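Local coordinates for cyclin homolog (Herpesvirus saimiri, PDB 2F2C), which is a viral D-type cyclin that may contribute to cellular transformation and rapid T-cell proliferation during latent infection of susceptible hosts, at residues F66-S71 against K112-S117; C85-T90 against L140-W145. One frame throughout, in Å; residues are numbered along the deposited sequence.

Contact 1 (F66-S71 against K112-S117); sequences FELDKS and KPMTVS
A Met-aromatic contact between F66 and M114 ties the loop that follows helix 49-65 to the loop leading into helix 116-119, both in the N-terminal cyclin domain. The thioether sulfur does the touching: M114 SD lies 3.7 Å from F66 CD2 and 3.8 Å from F66 CG, so it sits near the root of the ring and not at its far end. Measured to the ring centroid, SD is 4.1 Å away and 29° off the normal, an oblique approach. The M114 side chain sets off with CG anti to the backbone N (chi1 -155°); the bend at chi2 sets SD by F66, and the further bend at chi3 swings CE off toward L68. The side chains of F66 and M114 cross at about a right angle. M114 lies between F66 and L68, though the placement of its CE against L68 is doubtful in detail, and the side-chain contact is mainly apolar. Between these two residues the chain turns sharply at E67, whose positive phi (65°) belongs to the Schellman motif closing helix 49-65; the turn lets F66 and L68 both face the methionine. Beyond the pair, L122 packs on F66, and V102 of helix 94-109 touches M114, whose backbone N is hydrogen-bonded to S106 OG. D69 and P113 nearby also meet the chain of another protein. What results is a small hydrophobic cluster beside a Schellman helix end, a Met-aromatic pairing that joins two interhelical loops of an all-helical cyclin fold.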
# COMPACT_ATOMS: atom_id res chain seq x y z
N PHE A 66 11.98 11.39 -15.35
CA PHE A 66 12.56 10.15 -14.86
C PHE A 66 11.60 8.97 -14.96
O PHE A 66 11.94 7.87 -14.52
CB PHE A 66 13.15 10.31 -13.46
CG PHE A 66 14.45 11.05 -13.46
CD1 PHE A 66 15.64 10.40 -13.82
CD2 PHE A 66 14.50 12.40 -13.13
CE1 PHE A 66 16.84 11.08 -13.83
CE2 PHE A 66 15.71 13.08 -13.15
CZ PHE A 66 16.87 12.42 -13.50
N GLU A 67 10.44 9.21 -15.56
CA GLU A 67 9.45 8.15 -15.87
C GLU A 67 8.84 7.46 -14.64
O GLU A 67 8.54 6.27 -14.68
CB GLU A 67 10.03 7.12 -16.86
CG GLU A 67 9.71 7.40 -18.32
CD GLU A 67 10.54 6.57 -19.29
OE1 GLU A 67 10.99 5.45 -18.92
OE2 GLU A 67 10.77 7.03 -20.43
N LEU A 68 8.63 8.21 -13.57
CA LEU A 68 8.02 7.64 -12.35
C LEU A 68 6.53 7.31 -12.51
O LEU A 68 5.79 7.96 -13.27
CB LEU A 68 8.24 8.54 -11.13
CG LEU A 68 9.63 9.16 -10.96
CD1 LEU A 68 9.62 10.02 -9.74
CD2 LEU A 68 10.70 8.11 -10.84
N ASP A 69 6.10 6.29 -11.77
CA ASP A 69 4.71 5.87 -11.75
C ASP A 69 3.81 7.05 -11.57
O ASP A 69 4.12 7.97 -10.84
CB ASP A 69 4.50 4.87 -10.63
CG ASP A 69 4.79 3.45 -11.08
OD1 ASP A 69 5.58 2.73 -10.41
OD2 ASP A 69 4.27 2.96 -12.11
N LYS A 70 2.67 6.99 -12.25
CA LYS A 70 1.73 8.10 -12.31
C LYS A 70 1.30 8.62 -10.95
O LYS A 70 0.76 9.72 -10.86
CB LYS A 70 0.47 7.70 -13.07
CG LYS A 70 0.61 7.64 -14.57
CD LYS A 70 0.91 9.00 -15.17
CE LYS A 70 0.77 8.98 -16.67
NZ LYS A 70 1.32 7.68 -17.12
N SER A 71 1.55 7.89 -9.88
CA SER A 71 1.01 8.34 -8.62
C SER A 71 2.02 9.04 -7.67
O SER A 71 1.64 9.62 -6.65
CB SER A 71 0.25 7.21 -7.95
OG SER A 71 1.04 6.79 -6.91
N LYS A 112 11.39 2.01 -8.27
CA LYS A 112 12.78 2.42 -8.32
C LYS A 112 12.80 3.89 -7.92
O LYS A 112 12.59 4.78 -8.75
CB LYS A 112 13.31 2.23 -9.74
CG LYS A 112 14.79 1.94 -9.86
CD LYS A 112 15.66 3.15 -9.47
CE LYS A 112 16.97 3.17 -10.26
NZ LYS A 112 17.72 1.85 -10.18
N PRO A 113 13.09 4.15 -6.64
CA PRO A 113 12.95 5.50 -6.07
C PRO A 113 13.93 6.47 -6.71
O PRO A 113 14.90 6.05 -7.34
CB PRO A 113 13.36 5.32 -4.60
CG PRO A 113 13.47 3.84 -4.37
CD PRO A 113 13.63 3.17 -5.68
N MET A 114 13.66 7.76 -6.54
CA MET A 114 14.64 8.78 -6.90
C MET A 114 15.73 8.76 -5.82
O MET A 114 15.45 8.49 -4.65
CB MET A 114 13.97 10.14 -7.00
CG MET A 114 14.67 11.12 -7.90
SD MET A 114 14.24 11.09 -9.67
CE MET A 114 12.47 11.31 -9.52
N THR A 115 16.97 9.00 -6.23
CA THR A 115 18.09 8.99 -5.30
C THR A 115 18.48 10.42 -4.94
O THR A 115 18.22 11.35 -5.71
CB THR A 115 19.31 8.23 -5.88
OG1 THR A 115 19.87 8.96 -6.98
CG2 THR A 115 18.87 6.93 -6.51
N VAL A 116 19.09 10.60 -3.78
CA VAL A 116 19.55 11.92 -3.34
C VAL A 116 20.58 12.50 -4.32
O VAL A 116 20.48 13.66 -4.75
CB VAL A 116 20.10 11.85 -1.89
CG1 VAL A 116 21.25 10.83 -1.78
CG2 VAL A 116 20.51 13.22 -1.38
N SER A 117 21.55 11.66 -4.70
CA SER A 117 22.62 11.97 -5.66
C SER A 117 22.11 12.31 -7.07
O SER A 117 22.87 12.32 -8.04
CB SER A 117 23.58 10.77 -5.74
OG SER A 117 22.87 9.58 -6.01

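Contact 2 (C85-T90 against L140-W145); sequences CKKQGT and LEALKW
K86 and K87 lay their aliphatic chains against the end of helix 129-142, and A142 is the residue they meet. The close part is small. K86 reaches across with its chain extended as far as CE, bringing K86 CD to 3.4 Å from A142 O, a contact of a methylene with a carbonyl oxygen. K87 comes to the methyl group instead: K87 CG lies 4.1 Å from A142 CB, and the bend at chi2 (-76°) brings K87 CE back to the same distance from A142 CB, the lysine chain running alongside that methyl. Toward solvent the packing gives way to charge. A final bend at chi4 (-61°) takes K86 NZ to 4.0 Å from K144 NZ, and the two side chains cross at about a right angle. Two like charges this near each other would be expected to repel, though exposed lysines can be screened by water and ions. K144 stands where the helix has ended: its phi is positive (55°), and a Schellman motif closes the last turn, with W145 N bonded to L140 O at 2.9 Å and a weaker bond from K144 N to E141 O. E141 OE1 and K144 O are hydrogen-bonded to side chains of another protein chain. K86 and K87 belong to the loop joining helix 72-83 to helix 94-109. Y83, at the end of helix 72-83, also touches A142, while the buried L143 side chain packs on I79 and R82, so the surface contact lies at the outer edge of the packing between helices 72-83 and 129-142.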
# COMPACT_ATOMS: atom_id res chain seq x y z
N CYS A 85 1.57 23.35 5.93
CA CYS A 85 0.59 23.82 6.92
C CYS A 85 1.22 23.82 8.30
O CYS A 85 0.66 24.38 9.24
CB CYS A 85 -0.65 22.93 6.97
SG CYS A 85 -1.49 22.64 5.40
N LYS A 86 2.38 23.19 8.42
CA LYS A 86 2.99 22.96 9.73
C LYS A 86 4.29 23.72 9.97
O LYS A 86 4.41 24.41 10.98
CB LYS A 86 3.13 21.45 10.00
CG LYS A 86 1.78 20.77 10.26
CD LYS A 86 1.93 19.32 10.71
CE LYS A 86 0.58 18.70 11.09
NZ LYS A 86 -0.11 19.40 12.23
N LYS A 87 5.25 23.61 9.06
CA LYS A 87 6.50 24.37 9.21
C LYS A 87 6.51 25.53 8.21
O LYS A 87 5.61 25.64 7.37
CB LYS A 87 7.74 23.47 9.06
CG LYS A 87 7.86 22.34 10.11
CD LYS A 87 8.32 22.81 11.49
CE LYS A 87 8.54 21.62 12.41
NZ LYS A 87 8.94 21.99 13.79
N GLN A 88 7.51 26.40 8.30
CA GLN A 88 7.56 27.57 7.43
C GLN A 88 8.53 27.36 6.26
O GLN A 88 9.55 26.68 6.40
CB GLN A 88 7.96 28.81 8.24
CG GLN A 88 7.58 30.15 7.61
CD GLN A 88 6.15 30.58 7.88
OE1 GLN A 88 5.51 30.13 8.84
NE2 GLN A 88 5.64 31.46 7.03
N GLY A 89 8.20 27.93 5.11
CA GLY A 89 9.09 27.90 3.95
C GLY A 89 9.60 29.27 3.58
O GLY A 89 8.89 30.28 3.71
N THR A 90 10.85 29.33 3.12
CA THR A 90 11.40 30.56 2.56
C THR A 90 11.69 30.35 1.08
O THR A 90 12.07 29.26 0.66
CB THR A 90 12.70 31.02 3.33
OG1 THR A 90 13.87 30.41 2.76
CG2 THR A 90 12.71 30.54 4.78
N LEU A 140 9.32 14.43 7.45
CA LEU A 140 8.73 13.25 8.03
C LEU A 140 8.26 13.47 9.47
O LEU A 140 7.12 13.15 9.81
CB LEU A 140 9.71 12.08 7.95
CG LEU A 140 9.82 11.40 6.59
CD1 LEU A 140 11.06 10.51 6.57
CD2 LEU A 140 8.57 10.60 6.24
N GLU A 141 9.13 14.02 10.31
CA GLU A 141 8.79 14.11 11.71
C GLU A 141 7.77 15.19 12.05
O GLU A 141 7.05 15.08 13.04
CB GLU A 141 10.04 14.10 12.61
CG GLU A 141 10.75 15.41 12.94
CD GLU A 141 11.82 15.20 14.03
OE1 GLU A 141 12.92 14.70 13.72
OE2 GLU A 141 11.56 15.53 15.22
N ALA A 142 7.65 16.20 11.19
CA ALA A 142 6.60 17.21 11.32
C ALA A 142 5.21 16.66 11.02
O ALA A 142 4.25 17.01 11.70
CB ALA A 142 6.91 18.40 10.43
N LEU A 143 5.09 15.82 9.99
CA LEU A 143 3.83 15.16 9.67
C LEU A 143 3.56 13.92 10.53
O LEU A 143 2.56 13.23 10.33
CB LEU A 143 3.80 14.73 8.20
CG LEU A 143 4.17 15.72 7.10
CD1 LEU A 143 4.52 14.96 5.85
CD2 LEU A 143 3.03 16.67 6.83
N LYS A 144 4.46 13.65 11.47
CA LYS A 144 4.40 12.45 12.32
C LYS A 144 4.35 11.18 11.48
O LYS A 144 3.67 10.22 11.83
CB LYS A 144 3.24 12.51 13.33
CG LYS A 144 3.30 13.66 14.36
CD LYS A 144 2.47 14.90 13.92
CE LYS A 144 1.02 14.88 14.49
NZ LYS A 144 0.04 15.59 13.57
N TRP A 145 5.06 11.19 10.35
CA TRP A 145 5.20 10.05 9.43
C TRP A 145 3.89 9.60 8.74
O TRP A 145 3.86 8.55 8.09
CB TRP A 145 5.91 8.87 10.12
CG TRP A 145 7.35 9.12 10.47
CD1 TRP A 145 7.83 10.02 11.39
CD2 TRP A 145 8.50 8.44 9.94
NE1 TRP A 145 9.21 9.94 11.45
CE2 TRP A 145 9.64 8.99 10.57
CE3 TRP A 145 8.68 7.43 8.99
CZ2 TRP A 145 10.94 8.56 10.29
CZ3 TRP A 145 9.97 7.00 8.70
CH2 TRP A 145 11.09 7.56 9.35

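Overall arrangement
Contacts 1 and 2 both lie in the N-terminal cyclin domain, with centres 22 Å apart and nearest atoms about 12 Å apart. Along the chain they interleave: segments 66-71 and 85-90 lie in the loops before and after helix 72-83, and helix 94-109 runs between 85-90 and 112-117. Contact 1 is partly buried, with a buried methionine at its middle, and its chemistry is sulfur, ring and methyl groups. Contact 2 is a surface contact farther from the chain centre, made by lysine methylenes against an alanine methyl and carbonyl, with two like-charged ammonium groups close by. Each includes a Schellman helix end, and both have residues reaching the chain of another protein.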